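Local coordinates for seryl-tRNA synthetase, cytoplasmic (Candida albicans, PDB 3QO8), which catalyses the two-step attachment of serine to tRNA(Ser), activating serine with ATP as Ser-AMP and then passing it to the acceptor end of the tRNA, at residues Leu83-Glu86 with Lys87-Ile90; Glu216-Ala219 with Lys220-Gln223; Trp313-Phe316 with Asp317-Gly321. All blocks are in the same frame, centred on the assembly; numbering follows the deposited sequence.

Contact 1: Leu83-Glu86 with Lys87-Ile90; sequences LSNE and KKEI
Two turns of helix 74-107, one of the two long helices of the tRNA-binding N-terminal arm, meet here as Ser84 and Asn85 on one turn and Lys88 on the next. The Lys88 chain runs fully extended and starts out anti to its own carbonyl carbon (chi1 -71°), a course that takes CG past Ser84 O at 3.4 Å and leaves CE 4.1 Å from Ser84 OG. Asn85 and Lys88 lie side by side and point the same way. Their ends do not bond directly; a water bridges them, donating to Asn85 OD1 at 2.6 Å and accepting from Lys88 NZ at 2.7 Å. Beneath these side chains the backbone makes its i to i+4 bonds, with Lys88 N on Ser84 O at 2.9 Å and a weak one from Glu89 N to Asn85 O at 3.3 Å. The arm is an antiparallel hairpin of two helices, and this one packs on helix 30-65 through Leu83 on Leu56, and Ile90 on Asp48 and His52. Ile90 also lays CG1 against Glu86 O at 3.3 Å. Glu86 itself hydrogen-bonds His52 through OE1 and forms a salt bridge to Lys82 through OE2, while Lys87 NZ bonds Asn53 OD1.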
loop_
_atom_site.group_PDB
_atom_site.type_symbol
_atom_site.label_atom_id
_atom_site.label_comp_id
_atom_site.label_asym_id
_atom_site.label_seq_id
_atom_site.Cartn_x
_atom_site.Cartn_y
_atom_site.Cartn_z
ATOM N N LEU A 83 20.046 -53.777 -2.773
ATOM C CA LEU A 83 18.735 -53.327 -2.315
ATOM C C LEU A 83 18.771 -51.845 -1.964
ATOM O O LEU A 83 17.835 -51.106 -2.252
ATOM C CB LEU A 83 18.275 -54.148 -1.107
ATOM C CG LEU A 83 17.834 -55.584 -1.385
ATOM C CD1 LEU A 83 17.728 -56.366 -0.093
ATOM C CD2 LEU A 83 16.504 -55.593 -2.134
ATOM N N SER A 84 19.867 -51.413 -1.350
ATOM C CA SER A 84 20.012 -50.017 -0.964
ATOM C C SER A 84 20.073 -49.095 -2.179
ATOM O O SER A 84 19.418 -48.055 -2.206
ATOM C CB SER A 84 21.252 -49.820 -0.094
ATOM O OG SER A 84 21.446 -48.442 0.137
ATOM N N ASN A 85 20.853 -49.476 -3.186
ATOM C CA ASN A 85 20.918 -48.690 -4.416
ATOM C C ASN A 85 19.566 -48.590 -5.118
ATOM O O ASN A 85 19.206 -47.533 -5.643
ATOM C CB ASN A 85 21.988 -49.237 -5.356
ATOM C CG ASN A 85 23.390 -48.948 -4.856
ATOM O OD1 ASN A 85 23.623 -47.927 -4.210
ATOM N ND2 ASN A 85 24.328 -49.851 -5.136
ATOM N N GLU A 86 18.814 -49.686 -5.114
ATOM C CA GLU A 86 17.463 -49.683 -5.685
ATOM C C GLU A 86 16.545 -48.766 -4.887
ATOM O O GLU A 86 15.764 -48.003 -5.455
ATOM C CB GLU A 86 16.888 -51.097 -5.716
ATOM C CG GLU A 86 17.557 -52.001 -6.730
ATOM C CD GLU A 86 17.134 -53.443 -6.585
ATOM O OE1 GLU A 86 16.269 -53.720 -5.727
ATOM O OE2 GLU A 86 17.668 -54.300 -7.320
ATOM N N LYS A 87 16.642 -48.846 -3.564
ATOM C CA LYS A 87 15.837 -48.007 -2.685
ATOM C C LYS A 87 16.101 -46.530 -2.941
ATOM O O LYS A 87 15.163 -45.732 -2.999
ATOM C CB LYS A 87 16.098 -48.347 -1.217
ATOM C CG LYS A 87 15.348 -47.467 -0.226
ATOM C CD LYS A 87 15.762 -47.798 1.204
ATOM C CE LYS A 87 15.090 -46.876 2.205
ATOM N NZ LYS A 87 15.321 -47.342 3.601
ATOM N N LYS A 88 17.373 -46.164 -3.088
ATOM C CA LYS A 88 17.712 -44.786 -3.423
ATOM C C LYS A 88 16.940 -44.311 -4.649
ATOM O O LYS A 88 16.364 -43.221 -4.655
ATOM C CB LYS A 88 19.212 -44.632 -3.667
ATOM C CG LYS A 88 20.042 -44.740 -2.406
ATOM C CD LYS A 88 21.515 -44.493 -2.684
ATOM C CE LYS A 88 22.348 -44.820 -1.454
ATOM N NZ LYS A 88 23.807 -44.577 -1.691
ATOM N N GLU A 89 16.932 -45.132 -5.689
ATOM C CA GLU A 89 16.247 -44.776 -6.919
ATOM C C GLU A 89 14.742 -44.634 -6.696
ATOM O O GLU A 89 14.130 -43.658 -7.128
ATOM C CB GLU A 89 16.538 -45.810 -8.005
ATOM C CG GLU A 89 16.105 -45.369 -9.388
ATOM C CD GLU A 89 16.639 -43.994 -9.736
ATOM O OE1 GLU A 89 17.742 -43.647 -9.258
ATOM O OE2 GLU A 89 15.951 -43.256 -10.473
ATOM N N ILE A 90 14.151 -45.615 -6.022
ATOM C CA ILE A 90 12.723 -45.594 -5.718
ATOM C C ILE A 90 12.357 -44.343 -4.922
ATOM O O ILE A 90 11.352 -43.696 -5.204
ATOM C CB ILE A 90 12.302 -46.852 -4.936
ATOM C CG1 ILE A 90 12.495 -48.099 -5.797
ATOM C CG2 ILE A 90 10.859 -46.751 -4.475
ATOM C CD1 ILE A 90 12.349 -49.396 -5.033
HETATM O O HOH W 1 24.733 -45.557 -4.027
#

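Contact 2: Glu216-Ala219 with Lys220-Gln223; sequences EVMA and KTAQ
Met218 overlaps Ala222 with its sulfur, SD lying 3.9 Å from Ala222 CB. CG leaves anti to the backbone N (chi1 177°), and a bend at chi2 (64°) then swings SD toward the methyl group. Phe227 of helix 224-229 and Gln249 of helix 248-252 pack against both residues, placing this apolar touch where the turn meets those two helices. Beside it the backbone turns sharply. Met218 O takes two N-H groups: Ala222 N, at i+4, comes almost straight in line with the carbonyl at 2.9 Å, whereas Thr221 N, at i+3 and also 2.9 Å away, sits well above the carbonyl plane. The turn lies between helix 215-218 and helix 224-229, and Lys220 N repeats the i+3 step on Val217 O at 3.0 Å, again from above the carbonyl plane. A water bridges two carbonyls of the turn, donating to Ala219 O at 2.7 Å and to Ala222 O. Lys220 lays its chain back along the helix, CG 3.5 Å from Glu216 O. Thr221 puts CG2 at 3.6 Å from Met218 O, and its OG1 hydrogen-bonds Ser252 OG; its side chain is about 5 Å from that of Glu248, a probable serine-binding residue. On the helix side, Val217 packs on Arg171 of the second subunit.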
loop_
_atom_site.group_PDB
_atom_site.type_symbol
_atom_site.label_atom_id
_atom_site.label_comp_id
_atom_site.label_asym_id
_atom_site.label_seq_id
_atom_site.Cartn_x
_atom_site.Cartn_y
_atom_site.Cartn_z
ATOM N N GLU A 216 5.576 -17.754 -0.584
ATOM C CA GLU A 216 5.136 -19.106 -0.267
ATOM C C GLU A 216 3.713 -19.132 0.299
ATOM O O GLU A 216 2.947 -20.047 0.018
ATOM C CB GLU A 216 6.106 -19.782 0.700
ATOM C CG GLU A 216 7.582 -19.636 0.327
ATOM C CD GLU A 216 8.231 -18.383 0.913
ATOM O OE1 GLU A 216 9.461 -18.404 1.149
ATOM O OE2 GLU A 216 7.520 -17.378 1.137
ATOM N N VAL A 217 3.359 -18.135 1.099
ATOM C CA VAL A 217 2.005 -18.060 1.636
ATOM C C VAL A 217 1.007 -17.634 0.553
ATOM O O VAL A 217 -0.095 -18.187 0.451
ATOM C CB VAL A 217 1.907 -17.094 2.849
ATOM C CG1 VAL A 217 0.596 -17.307 3.583
ATOM C CG2 VAL A 217 3.070 -17.307 3.793
ATOM N N MET A 218 1.386 -16.650 -0.254
ATOM C CA MET A 218 0.494 -16.175 -1.309
ATOM C C MET A 218 0.165 -17.333 -2.252
ATOM O O MET A 218 -0.983 -17.524 -2.664
ATOM C CB MET A 218 1.132 -15.004 -2.075
ATOM C CG MET A 218 0.298 -14.497 -3.256
ATOM S SD MET A 218 -1.298 -13.778 -2.790
ATOM C CE MET A 218 -0.756 -12.116 -2.366
ATOM N N ALA A 219 1.182 -18.123 -2.565
ATOM C CA ALA A 219 1.024 -19.246 -3.483
ATOM C C ALA A 219 -0.001 -20.263 -2.975
ATOM O O ALA A 219 -0.566 -21.018 -3.760
ATOM C CB ALA A 219 2.373 -19.910 -3.742
ATOM N N LYS A 220 -0.268 -20.273 -1.671
ATOM C CA LYS A 220 -1.241 -21.226 -1.135
ATOM C C LYS A 220 -2.688 -20.736 -1.244
ATOM O O LYS A 220 -3.633 -21.502 -1.033
ATOM C CB LYS A 220 -0.920 -21.599 0.313
ATOM C CG LYS A 220 0.390 -22.370 0.499
ATOM C CD LYS A 220 0.418 -23.049 1.863
ATOM C CE LYS A 220 1.778 -23.649 2.191
ATOM N NZ LYS A 220 2.573 -22.759 3.089
ATOM N N THR A 221 -2.879 -19.470 -1.580
ATOM C CA THR A 221 -4.244 -18.972 -1.638
ATOM C C THR A 221 -4.635 -18.338 -2.977
ATOM O O THR A 221 -5.821 -18.238 -3.286
ATOM C CB THR A 221 -4.560 -18.036 -0.450
ATOM O OG1 THR A 221 -5.974 -17.766 -0.407
ATOM C CG2 THR A 221 -3.751 -16.741 -0.536
ATOM N N ALA A 222 -3.646 -17.941 -3.773
ATOM C CA ALA A 222 -3.904 -17.369 -5.095
ATOM C C ALA A 222 -3.623 -18.386 -6.201
ATOM O O ALA A 222 -2.700 -19.199 -6.088
ATOM C CB ALA A 222 -3.062 -16.117 -5.305
ATOM N N GLN A 223 -4.412 -18.340 -7.272
ATOM C CA GLN A 223 -4.185 -19.234 -8.410
ATOM C C GLN A 223 -3.128 -18.653 -9.347
ATOM O O GLN A 223 -2.877 -17.447 -9.332
ATOM C CB GLN A 223 -5.496 -19.556 -9.157
ATOM C CG GLN A 223 -6.221 -18.365 -9.794
ATOM C CD GLN A 223 -7.565 -18.764 -10.442
ATOM O OE1 GLN A 223 -8.547 -19.034 -9.748
ATOM N NE2 GLN A 223 -7.603 -18.798 -11.775
HETATM O O HOH W 2 -2.840 -21.906 -4.973
#

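Contact 3: Trp313-Phe316 with Asp317-Gly321; sequences WEEF and DRMIG
Arg318 reaches back along helix 312-329 to two glutamates of the preceding turn, and its guanidinium meets them in different ways; it is modelled in two conformations, and the bridges belong to the one described here. Glu315 crosses it at about a right angle, the carboxylate and guanidinium planes 59° apart. NH1 gives a hydrogen bond and salt bridge to Glu315 OE1 at 3.0 Å; OE1 lies close to the guanidinium plane, yet the nitrogen approaches from above the carboxylate plane. Glu314 crosses obliquely with an extended chain, its CG and CD against NH2, and forms a longer salt bridge from OE2 to Arg318 NH2 at 3.5 Å. A water donates to Glu314 OE1 at 2.8 Å and accepts from Arg318 NH1. A bend at chi3 (-69°) brings the arginine's end back toward the two acids, whose OE1 atoms lie at the guanidinium edge. Glu315 is also salt-bridged through OE2 to Arg270, so in this conformer its buried carboxylate is shared by two arginines, which would probably favour its ionised form. Met319 crosses Glu315 at about a right angle too, SD 3.8 Å from Glu315 CG. Next along, Asp317 brings OD1 to the edge of the Phe316 ring, 3.8 Å from CD2. The buried side of the helix packs against the largely antiparallel sheet of the class II catalytic core: Phe316 meets Tyr352 edge-to-face and packs on Cys370 of strand 363-372 and Leu401 of strand 399-404, Ile320 also touches Cys370, and Met319 covers Leu401 and Val305 of strand 297-307.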
loop_
_atom_site.group_PDB
_atom_site.type_symbol
_atom_site.label_atom_id
_atom_site.label_comp_id
_atom_site.label_asym_id
_atom_site.label_seq_id
_atom_site.Cartn_x
_atom_site.Cartn_y
_atom_site.Cartn_z
ATOM N N TRP A 313 -23.352 -23.051 3.156
ATOM C CA TRP A 313 -24.344 -22.592 2.196
ATOM C C TRP A 313 -25.326 -21.590 2.809
ATOM O O TRP A 313 -25.695 -20.602 2.175
ATOM C CB TRP A 313 -25.025 -23.772 1.491
ATOM C CG TRP A 313 -23.999 -24.590 0.759
ATOM C CD1 TRP A 313 -23.521 -25.820 1.113
ATOM C CD2 TRP A 313 -23.268 -24.200 -0.415
ATOM N NE1 TRP A 313 -22.557 -26.229 0.220
ATOM C CE2 TRP A 313 -22.384 -25.254 -0.728
ATOM C CE3 TRP A 313 -23.277 -23.064 -1.232
ATOM C CZ2 TRP A 313 -21.528 -25.212 -1.828
ATOM C CZ3 TRP A 313 -22.418 -23.021 -2.322
ATOM C CH2 TRP A 313 -21.562 -24.089 -2.612
ATOM N N GLU A 314 -25.718 -21.825 4.051
ATOM C CA GLU A 314 -26.511 -20.852 4.793
ATOM C C GLU A 314 -25.709 -19.561 5.023
ATOM O O GLU A 314 -26.243 -18.459 4.927
ATOM C CB GLU A 314 -26.950 -21.454 6.129
ATOM C CG GLU A 314 -27.781 -20.536 7.005
ATOM C CD GLU A 314 -28.136 -21.171 8.344
ATOM O OE1 GLU A 314 -27.216 -21.647 9.053
ATOM O OE2 GLU A 314 -29.339 -21.198 8.686
ATOM N N GLU A 315 -24.419 -19.695 5.314
ATOM C CA GLU A 315 -23.588 -18.511 5.521
ATOM C C GLU A 315 -23.465 -17.680 4.246
ATOM O O GLU A 315 -23.475 -16.448 4.304
ATOM C CB GLU A 315 -22.193 -18.893 6.003
ATOM C CG GLU A 315 -21.350 -17.671 6.404
ATOM C CD GLU A 315 -21.891 -16.956 7.634
ATOM O OE1 GLU A 315 -22.541 -17.618 8.473
ATOM O OE2 GLU A 315 -21.657 -15.732 7.767
ATOM N N PHE A 316 -23.327 -18.360 3.105
ATOM C CA PHE A 316 -23.247 -17.683 1.801
ATOM C C PHE A 316 -24.455 -16.758 1.616
ATOM O O PHE A 316 -24.313 -15.606 1.193
ATOM C CB PHE A 316 -23.186 -18.734 0.675
ATOM C CG PHE A 316 -23.209 -18.160 -0.726
ATOM C CD1 PHE A 316 -22.033 -17.867 -1.391
ATOM C CD2 PHE A 316 -24.415 -17.958 -1.393
ATOM C CE1 PHE A 316 -22.047 -17.359 -2.692
ATOM C CE2 PHE A 316 -24.441 -17.437 -2.698
ATOM C CZ PHE A 316 -23.257 -17.147 -3.347
ATOM N N ASP A 317 -25.647 -17.265 1.929
ATOM C CA ASP A 317 -26.862 -16.447 1.817
ATOM C C ASP A 317 -26.818 -15.256 2.783
ATOM O O ASP A 317 -27.206 -14.133 2.434
ATOM C CB ASP A 317 -28.122 -17.281 2.057
ATOM C CG ASP A 317 -28.429 -18.225 0.906
ATOM O OD1 ASP A 317 -27.997 -17.956 -0.234
ATOM O OD2 ASP A 317 -29.109 -19.239 1.143
ATOM N N ARG A 318 -26.331 -15.500 3.994
ATOM C CA ARG A 318 -26.186 -14.456 5.002
ATOM C C ARG A 318 -25.243 -13.349 4.520
ATOM O O ARG A 318 -25.493 -12.161 4.722
ATOM C CB ARG A 318 -25.652 -15.087 6.287
ATOM C CG ARG A 318 -25.823 -14.259 7.542
ATOM C CD ARG A 318 -25.682 -15.140 8.785
ATOM N NE ARG A 318 -26.806 -16.063 8.930
ATOM C CZ ARG A 318 -26.696 -17.383 9.057
ATOM N NH1 ARG A 318 -25.506 -17.973 9.058
ATOM N NH2 ARG A 318 -27.791 -18.122 9.184
ATOM N N MET A 319 -24.144 -13.752 3.889
ATOM C CA MET A 319 -23.130 -12.796 3.453
ATOM C C MET A 319 -23.586 -11.916 2.283
ATOM O O MET A 319 -23.358 -10.703 2.295
ATOM C CB MET A 319 -21.821 -13.511 3.101
ATOM C CG MET A 319 -21.164 -14.173 4.307
ATOM S SD MET A 319 -19.854 -15.308 3.846
ATOM C CE MET A 319 -18.612 -14.165 3.217
ATOM N N ILE A 320 -24.214 -12.509 1.270
ATOM C CA ILE A 320 -24.704 -11.681 0.163
ATOM C C ILE A 320 -25.824 -10.794 0.705
ATOM O O ILE A 320 -25.980 -9.643 0.288
ATOM C CB ILE A 320 -25.146 -12.516 -1.084
ATOM C CG1 ILE A 320 -25.453 -11.587 -2.272
ATOM C CG2 ILE A 320 -26.323 -13.432 -0.755
ATOM C CD1 ILE A 320 -24.197 -10.817 -2.742
ATOM N N GLY A 321 -26.574 -11.320 1.668
ATOM C CA GLY A 321 -27.635 -10.550 2.298
ATOM C C GLY A 321 -27.065 -9.330 3.017
ATOM O O GLY A 321 -27.624 -8.226 2.957
HETATM O O HOH W 3 -26.507 -20.689 -0.456
HETATM O O HOH W 4 -24.509 -21.044 8.720
#

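Overall arrangement
The three contacts come in series along the chain; each is local, along a helix or round the turn that follows one, and none touches another. Contact 1 lies far out on the N-terminal arm, its centre about 35 Å from that of contact 2 and about 54 Å from that of contact 3. The other two belong to the globular body, with centres about 25 Å apart: residues 216-223 form a turn near the probable serine-binding end of the active site and border the second subunit, while 313-321 lie on a helix backing the catalytic sheet. The spacing follows the enzyme's division of labour, an arm that binds tRNA and a core that activates serine and passes it to the tRNA.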